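Local atomic coordinates of putative siderophore-degrading esterase (Eurofung) (Emericella nidulans, PDB entry 6GUO), a protein that hydrolyses the ester bonds of the xenosiderophore enterobactin, allowing iron to be released inside the fungal cell. Residues Leu220-Gly225 and Glu259-Glu264. Numbering follows the deposited sequence.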
loop_
_atom_site.group_PDB
_atom_site.type_symbol
_atom_site.label_atom_id
_atom_site.label_comp_id
_atom_site.label_asym_id
_atom_site.label_seq_id
_atom_site.Cartn_x
_atom_site.Cartn_y
_atom_site.Cartn_z
ATOM N N LEU A 220 -8.623 -19.077 -4.231
ATOM C CA LEU A 220 -8.994 -18.174 -3.128
ATOM C C LEU A 220 -7.796 -17.882 -2.227
ATOM O O LEU A 220 -7.072 -18.798 -1.837
ATOM C CB LEU A 220 -10.118 -18.784 -2.281
ATOM C CG LEU A 220 -10.534 -18.050 -0.998
ATOM C CD1 LEU A 220 -11.090 -16.663 -1.295
ATOM C CD2 LEU A 220 -11.539 -18.871 -0.210
ATOM N N ARG A 221 -7.617 -16.607 -1.880
ATOM C CA ARG A 221 -6.705 -16.203 -0.816
ATOM C C ARG A 221 -7.513 -15.517 0.272
ATOM O O ARG A 221 -8.154 -14.499 0.016
ATOM C CB ARG A 221 -5.612 -15.260 -1.317
ATOM C CG ARG A 221 -4.520 -15.023 -0.273
ATOM C CD ARG A 221 -3.386 -14.179 -0.820
ATOM N NE ARG A 221 -2.188 -14.222 0.032
ATOM C CZ ARG A 221 -1.753 -13.248 0.840
ATOM N NH1 ARG A 221 -0.638 -13.441 1.546
ATOM N NH2 ARG A 221 -2.394 -12.087 0.957
ATOM N N LEU A 222 -7.489 -16.101 1.469
ATOM C CA LEU A 222 -8.086 -15.509 2.664
ATOM C C LEU A 222 -7.002 -14.814 3.457
ATOM O O LEU A 222 -5.857 -15.260 3.466
ATOM C CB LEU A 222 -8.719 -16.590 3.540
ATOM C CG LEU A 222 -10.023 -17.168 2.990
ATOM C CD1 LEU A 222 -10.299 -18.533 3.590
ATOM C CD2 LEU A 222 -11.175 -16.210 3.262
ATOM N N SER A 223 -7.361 -13.733 4.140
ATOM C CA SER A 223 -6.415 -13.077 5.037
ATOM C C SER A 223 -7.108 -12.345 6.170
ATOM O O SER A 223 -8.301 -12.038 6.095
ATOM C CB SER A 223 -5.499 -12.122 4.261
ATOM O OG SER A 223 -6.212 -10.992 3.786
ATOM N N PHE A 224 -6.348 -12.085 7.228
ATOM C CA PHE A 224 -6.828 -11.301 8.355
ATOM C C PHE A 224 -5.638 -10.796 9.152
ATOM O O PHE A 224 -4.534 -11.327 9.033
ATOM C CB PHE A 224 -7.778 -12.126 9.247
ATOM C CG PHE A 224 -7.156 -13.362 9.837
ATOM C CD1 PHE A 224 -6.560 -13.330 11.100
ATOM C CD2 PHE A 224 -7.165 -14.565 9.134
ATOM C CE1 PHE A 224 -5.989 -14.473 11.648
ATOM C CE2 PHE A 224 -6.599 -15.711 9.678
ATOM C CZ PHE A 224 -6.009 -15.665 10.931
ATOM N N GLY A 225 -5.859 -9.750 9.936
ATOM C CA GLY A 225 -4.849 -9.264 10.875
ATOM C C GLY A 225 -4.985 -9.980 12.204
ATOM O O GLY A 225 -6.102 -10.220 12.657
ATOM N N GLU A 259 -9.856 -19.018 9.607
ATOM C CA GLU A 259 -9.099 -20.274 9.699
ATOM C C GLU A 259 -10.001 -21.496 9.518
ATOM O O GLU A 259 -9.623 -22.457 8.846
ATOM C CB GLU A 259 -8.341 -20.370 11.033
ATOM C CG GLU A 259 -7.113 -19.465 11.136
ATOM C CD GLU A 259 -5.925 -19.918 10.290
ATOM O OE1 GLU A 259 -4.986 -19.112 10.124
ATOM O OE2 GLU A 259 -5.908 -21.063 9.785
ATOM N N GLU A 260 -11.193 -21.449 10.106
ATOM C CA GLU A 260 -12.159 -22.547 9.973
ATOM C C GLU A 260 -12.717 -22.664 8.559
ATOM O O GLU A 260 -12.876 -23.777 8.055
ATOM C CB GLU A 260 -13.288 -22.418 10.998
ATOM C CG GLU A 260 -12.867 -22.880 12.386
ATOM C CD GLU A 260 -13.715 -22.307 13.500
ATOM O OE1 GLU A 260 -14.892 -21.956 13.260
ATOM O OE2 GLU A 260 -13.198 -22.202 14.634
ATOM N N LEU A 261 -13.002 -21.529 7.921
ATOM C CA LEU A 261 -13.440 -21.534 6.517
ATOM C C LEU A 261 -12.348 -22.088 5.610
ATOM O O LEU A 261 -12.626 -22.906 4.725
ATOM C CB LEU A 261 -13.843 -20.133 6.047
ATOM C CG LEU A 261 -14.330 -20.022 4.594
ATOM C CD1 LEU A 261 -15.536 -20.918 4.343
ATOM C CD2 LEU A 261 -14.659 -18.581 4.248
ATOM N N TYR A 262 -11.114 -21.637 5.830
ATOM C CA TYR A 262 -9.950 -22.198 5.142
ATOM C C TYR A 262 -9.904 -23.721 5.279
ATOM O O TYR A 262 -9.782 -24.435 4.277
ATOM C CB TYR A 262 -8.646 -21.581 5.671
ATOM C CG TYR A 262 -7.402 -22.287 5.187
ATOM C CD1 TYR A 262 -6.865 -22.012 3.933
ATOM C CD2 TYR A 262 -6.762 -23.243 5.982
ATOM C CE1 TYR A 262 -5.723 -22.659 3.485
ATOM C CE2 TYR A 262 -5.626 -23.900 5.538
ATOM C CZ TYR A 262 -5.110 -23.604 4.288
ATOM O OH TYR A 262 -3.983 -24.248 3.841
ATOM N N SER A 263 -10.013 -24.204 6.516
ATOM C CA SER A 263 -9.949 -25.641 6.806
ATOM C C SER A 263 -11.050 -26.438 6.099
ATOM O O SER A 263 -10.773 -27.491 5.521
ATOM C CB SER A 263 -9.998 -25.895 8.313
ATOM O OG SER A 263 -8.830 -25.384 8.941
ATOM N N GLU A 264 -12.281 -25.923 6.142
ATOM C CA GLU A 264 -13.422 -26.546 5.450
ATOM C C GLU A 264 -13.201 -26.631 3.947
ATOM O O GLU A 264 -13.400 -27.690 3.344
ATOM C CB GLU A 264 -14.732 -25.780 5.702
ATOM C CG GLU A 264 -15.478 -26.178 6.966
ATOM C CD GLU A 264 -16.930 -25.733 6.944
ATOM O OE1 GLU A 264 -17.703 -26.254 6.114
ATOM O OE2 GLU A 264 -17.303 -24.863 7.758
#
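The Phe224 ring meets Glu259 at its edge rather than over a face: OE1 of Glu259 lies in the ring plane, 3.7 Å from Phe224 CZ, and the carboxylate stands almost perpendicular to the ring, the two planes being 88° apart. An oxygen so placed faces the slightly positive C-H rim, which probably makes the approach weakly favourable. The CG methylene of Glu259 adds an apolar touch, CG lying 4.0 Å from Phe224 CZ. A bend at chi2 (-72°) of Glu259 brings its carboxylate back to the ring. On the Phe224 side, the CA-CB bond points toward the helix, and CG sits between the backbone N and the carbonyl carbon.

Two residues earlier on the strand, Leu222 divides its methyls between neighbouring helix residues. CD1 rests against the root of Tyr262, 4.0 Å from its CB, while CD2 faces Leu261 CD2 at 4.3 Å. The evidence thus points to apolar packing with one polar edge contact.

With axes 9.4 Å apart and directed 160° from each other, segments 220-225 and 259-264 run nearly antiparallel. They lie on strand 219-225 and helix 254-268, the latter within the beta-alpha-beta crossover to the adjacent parallel strand 273-279 of the alpha/beta-hydrolase sheet. Strand 219-225 lies between strands 184-188 and 273-279; Tyr262 reaches Leu274 and Val276 of the latter, and Phe224 also touches Met254, Asn255 and Cys258 of helix 254-268.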